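Local structure of tautomerase domain-containing protein (Gammaproteobacteria bacterium SG8_31, 7M59) at residues I3-Q9 with V40-P46. The protein is a small tautomerase-family protein of the MIF clan, with a beta-alpha-beta unit in each chain of a six-chain assembly. Numbering follows the deposited sequence.
Sequences IQCDIRQ and VLIRETP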
ATOM      1  N   ILE A   3       1.259  -9.811  -1.084  1.00 18.31           N
ATOM      2  CA  ILE A   3       0.498  -9.819   0.166  1.00 17.12           C
ATOM      3  C   ILE A   3       1.254  -8.941   1.149  1.00 18.12           C
ATOM      4  O   ILE A   3       2.333  -9.322   1.614  1.00 19.63           O
ATOM      5  CB  ILE A   3       0.311 -11.234   0.744  1.00 17.92           C
ATOM      6  CG1 ILE A   3      -0.031 -12.266  -0.352  1.00 18.97           C
ATOM      7  CG2 ILE A   3      -0.743 -11.205   1.867  1.00 20.00           C
ATOM      8  CD1 ILE A   3      -1.396 -12.046  -1.012  1.00 20.00           C
ATOM      9  N   GLN A   4       0.717  -7.758   1.441  1.00 16.74           N
ATOM     10  CA  GLN A   4       1.333  -6.847   2.398  1.00 16.34           C
ATOM     11  C   GLN A   4       0.665  -7.034   3.748  1.00 16.40           C
ATOM     12  O   GLN A   4      -0.565  -7.047   3.835  1.00 16.88           O
ATOM     13  CB  GLN A   4       1.210  -5.389   1.959  1.00 17.53           C
ATOM     14  CG  GLN A   4       1.949  -5.087   0.669  1.00 18.64           C
ATOM     15  CD  GLN A   4       1.593  -3.718   0.143  1.00 19.42           C
ATOM     16  OE1 GLN A   4       2.152  -2.703   0.582  1.00 19.12           O
ATOM     17  NE2 GLN A   4       0.649  -3.673  -0.792  1.00 21.25           N
ATOM     18  N   CYS A   5       1.475  -7.161   4.789  1.00 17.53           N
ATOM     19  CA  CYS A   5       0.991  -7.447   6.138  1.00 17.68           C
ATOM     20  C   CYS A   5       1.485  -6.341   7.055  1.00 17.57           C
ATOM     21  O   CYS A   5       2.666  -6.313   7.409  1.00 18.10           O
ATOM     22  CB  CYS A   5       1.492  -8.806   6.623  1.00 18.94           C
ATOM     23  SG  CYS A   5       1.169 -10.152   5.490  1.00 20.99           S
ATOM     24  N   ASP A   6       0.599  -5.416   7.424  1.00 16.85           N
ATOM     25  CA  ASP A   6       0.937  -4.367   8.384  1.00 18.03           C
ATOM     26  C   ASP A   6       0.488  -4.839   9.758  1.00 19.34           C
ATOM     27  O   ASP A   6      -0.709  -4.815  10.079  1.00 19.29           O
ATOM     28  CB  ASP A   6       0.286  -3.043   8.010  1.00 18.05           C
ATOM     29  CG  ASP A   6       0.995  -2.349   6.868  1.00 18.50           C
ATOM     30  OD1 ASP A   6       2.018  -1.665   7.123  1.00 18.07           O
ATOM     31  OD2 ASP A   6       0.511  -2.482   5.733  1.00 17.86           O
ATOM     32  N   ILE A   7       1.456  -5.262  10.573  1.00 19.16           N
ATOM     33  CA  ILE A   7       1.187  -5.876  11.867  1.00 19.36           C
ATOM     34  C   ILE A   7       1.825  -5.039  12.968  1.00 20.31           C
ATOM     35  O   ILE A   7       2.710  -4.215  12.730  1.00 20.42           O
ATOM     36  CB  ILE A   7       1.697  -7.332  11.917  1.00 18.08           C
ATOM     37  CG1 ILE A   7       3.231  -7.363  11.929  1.00 18.75           C
ATOM     38  CG2 ILE A   7       1.144  -8.122  10.736  1.00 20.61           C
ATOM     39  CD1 ILE A   7       3.809  -8.795  12.052  1.00 22.73           C
ATOM     40  N   ARG A   8       1.366  -5.256  14.195  1.00 21.54           N
ATOM     41  CA  ARG A   8       1.963  -4.550  15.321  1.00 19.30           C
ATOM     42  C   ARG A   8       3.294  -5.193  15.704  1.00 19.63           C
ATOM     43  O   ARG A   8       3.454  -6.413  15.627  1.00 23.25           O
ATOM     44  CB  ARG A   8       1.002  -4.529  16.510  1.00 21.64           C
ATOM     45  CG  ARG A   8      -0.129  -3.493  16.360  1.00 21.88           C
ATOM     46  CD  ARG A   8      -1.241  -3.724  17.389  1.00 25.62           C
ATOM     47  NE  ARG A   8      -1.777  -5.061  17.191  1.00 25.84           N
ATOM     48  CZ  ARG A   8      -2.092  -5.919  18.153  1.00 28.48           C
ATOM     49  NH1 ARG A   8      -1.963  -5.591  19.437  1.00 27.16           N
ATOM     50  NH2 ARG A   8      -2.538  -7.122  17.815  1.00 26.00           N
ATOM     51  N   GLN A   9       4.247  -4.351  16.105  1.00 21.64           N
ATOM     52  CA  GLN A   9       5.576  -4.792  16.506  1.00 22.05           C
ATOM     53  C   GLN A   9       5.496  -5.686  17.743  1.00 24.08           C
ATOM     54  O   GLN A   9       4.524  -5.655  18.499  1.00 25.10           O
ATOM     55  CB  GLN A   9       6.461  -3.579  16.808  1.00 23.79           C
ATOM     56  CG  GLN A   9       5.906  -2.741  17.955  1.00 25.06           C
ATOM     57  CD  GLN A   9       6.591  -1.393  18.120  1.00 28.56           C
ATOM     58  OE1 GLN A   9       7.359  -0.959  17.262  1.00 32.47           O
ATOM     59  NE2 GLN A   9       6.311  -0.724  19.234  1.00 30.79           N
ATOM     60  N   VAL A  40       5.315 -12.072  -0.056  1.00 18.85           N
ATOM     61  CA  VAL A  40       4.759 -11.596   1.206  1.00 18.89           C
ATOM     62  C   VAL A  40       5.704 -10.552   1.779  1.00 19.52           C
ATOM     63  O   VAL A  40       6.922 -10.763   1.837  1.00 21.59           O
ATOM     64  CB  VAL A  40       4.549 -12.748   2.202  1.00 20.36           C
ATOM     65  CG1 VAL A  40       3.999 -12.214   3.513  1.00 19.79           C
ATOM     66  CG2 VAL A  40       3.605 -13.783   1.614  1.00 21.35           C
ATOM     67  N   LEU A  41       5.148  -9.425   2.201  1.00 17.38           N
ATOM     68  CA  LEU A  41       5.929  -8.324   2.742  1.00 17.37           C
ATOM     69  C   LEU A  41       5.355  -7.960   4.102  1.00 20.43           C
ATOM     70  O   LEU A  41       4.150  -7.730   4.219  1.00 19.30           O
ATOM     71  CB  LEU A  41       5.893  -7.120   1.795  1.00 18.56           C
ATOM     72  CG  LEU A  41       6.552  -5.863   2.349  1.00 22.39           C
ATOM     73  CD1 LEU A  41       8.067  -6.074   2.410  1.00 22.84           C
ATOM     74  CD2 LEU A  41       6.200  -4.704   1.450  1.00 23.46           C
ATOM     75  N   ILE A  42       6.208  -7.919   5.126  1.00 18.13           N
ATOM     76  CA  ILE A  42       5.788  -7.645   6.495  1.00 17.94           C
ATOM     77  C   ILE A  42       6.318  -6.280   6.910  1.00 18.43           C
ATOM     78  O   ILE A  42       7.508  -5.987   6.733  1.00 19.01           O
ATOM     79  CB  ILE A  42       6.292  -8.725   7.467  1.00 18.31           C
ATOM     80  CG1 ILE A  42       5.747 -10.100   7.069  1.00 18.74           C
ATOM     81  CG2 ILE A  42       5.894  -8.359   8.895  1.00 20.18           C
ATOM     82  CD1 ILE A  42       6.470 -11.261   7.768  1.00 22.46           C
ATOM     83  N   ARG A  43       5.443  -5.448   7.466  1.00 17.64           N
ATOM     84  CA  ARG A  43       5.838  -4.176   8.056  1.00 17.45           C
ATOM     85  C   ARG A  43       5.304  -4.111   9.478  1.00 18.77           C
ATOM     86  O   ARG A  43       4.133  -4.424   9.712  1.00 18.61           O
ATOM     87  CB  ARG A  43       5.293  -2.987   7.250  1.00 17.66           C
ATOM     88  CG  ARG A  43       5.947  -2.803   5.886  1.00 18.21           C
ATOM     89  CD  ARG A  43       5.384  -1.559   5.169  1.00 17.83           C
ATOM     90  NE  ARG A  43       3.967  -1.744   4.851  1.00 16.58           N
ATOM     91  CZ  ARG A  43       3.487  -2.007   3.635  1.00 18.46           C
ATOM     92  NH1 ARG A  43       4.294  -2.090   2.572  1.00 17.01           N
ATOM     93  NH2 ARG A  43       2.179  -2.178   3.474  1.00 15.57           N
ATOM     94  N   GLU A  44       6.151  -3.693  10.419  1.00 20.78           N
ATOM     95  CA  GLU A  44       5.761  -3.544  11.817  1.00 20.83           C
ATOM     96  C   GLU A  44       5.566  -2.080  12.174  1.00 21.47           C
ATOM     97  O   GLU A  44       6.319  -1.212  11.720  1.00 22.54           O
ATOM     98  CB  GLU A  44       6.818  -4.133  12.751  1.00 22.60           C
ATOM     99  CG  GLU A  44       7.003  -5.614  12.621  1.00 23.98           C
ATOM    100  CD  GLU A  44       8.214  -6.097  13.400  1.00 27.66           C
ATOM    101  OE1 GLU A  44       9.318  -5.539  13.208  1.00 30.66           O
ATOM    102  OE2 GLU A  44       8.049  -7.011  14.222  1.00 27.70           O
ATOM    103  N   THR A  45       4.583  -1.825  13.027  1.00 21.01           N
ATOM    104  CA  THR A  45       4.276  -0.501  13.542  1.00 21.47           C
ATOM    105  C   THR A  45       3.889  -0.614  15.005  1.00 21.62           C
ATOM    106  O   THR A  45       3.470  -1.682  15.467  1.00 21.47           O
ATOM    107  CB  THR A  45       3.141   0.176  12.753  1.00 23.64           C
ATOM    108  OG1 THR A  45       2.154  -0.797  12.384  1.00 23.60           O
ATOM    109  CG2 THR A  45       3.693   0.865  11.513  1.00 24.13           C
ATOM    110  N   PRO A  46       4.010   0.473  15.764  1.00 21.78           N
ATOM    111  CA  PRO A  46       3.471   0.470  17.125  1.00 23.42           C
ATOM    112  C   PRO A  46       1.960   0.298  17.106  1.00 24.80           C
ATOM    113  O   PRO A  46       1.275   0.657  16.142  1.00 21.15           O
ATOM    114  CB  PRO A  46       3.864   1.849  17.670  1.00 26.26           C
ATOM    115  CG  PRO A  46       4.938   2.337  16.792  1.00 29.23           C
ATOM    116  CD  PRO A  46       4.693   1.739  15.441  1.00 24.84           C
TER
HETATM  117  O   HOH W   1       2.860  -1.777   9.694  1.00 24.77           O
HETATM  118  O   HOH W   2       5.721  -8.021  15.207  1.00 22.56           O
HETATM  119  O   HOH W   3       7.465  -0.375  14.861  1.00 37.29           O
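The guanidinium of Arg43 meets Gln4 and Asp6 at its edges, with the three acceptor oxygens, Gln4 OE1 and Asp6 OD1 and OD2, close to its plane. NE and NH2 hold the Asp6 carboxylate side-on in a salt bridge: NE reaches OD1 at 3.0 Å, almost straight, and NH2 reaches OD2 at 2.8 Å, each on the syn side though the two planes are 34° apart. At the end, NH1 and NH2 share Gln4 OE1, at 3.0 and 2.9 Å. Because the amide stands nearly perpendicular to the guanidinium, NH1 lies on a lone pair of OE1 while NH2 comes from above the carbonyl plane. A bend at chi3 (-66°) turns the arginine tip over to the neighbouring strand. The strands, 2-8 and 39-45, are the parallel pair of a beta-alpha-beta unit joined through helix 13-31, with backbone bonds from Leu41 N-Ile3 O at one end to Gln9 N-Thr45 O at the other. Cys5, Ile7, Val40 and Ile42 occupy the face toward that helix; there Ile7 CD1 packs on Ile42 CG2 at 3.8 Å, and Cys5 SG lies 4.0 Å from Val40 CG1. Arg43 and Asp6 also form salt bridges with Asp6 and Arg43 of two other subunits, and antiparallel ladders to neighbouring subunits continue the sheet beyond both strands. A water donates to Asp6 OD1 and, weakly, to Arg43 O, and is bonded to Thr45 OG1, which is also hydrogen-bonded to His50 NE2.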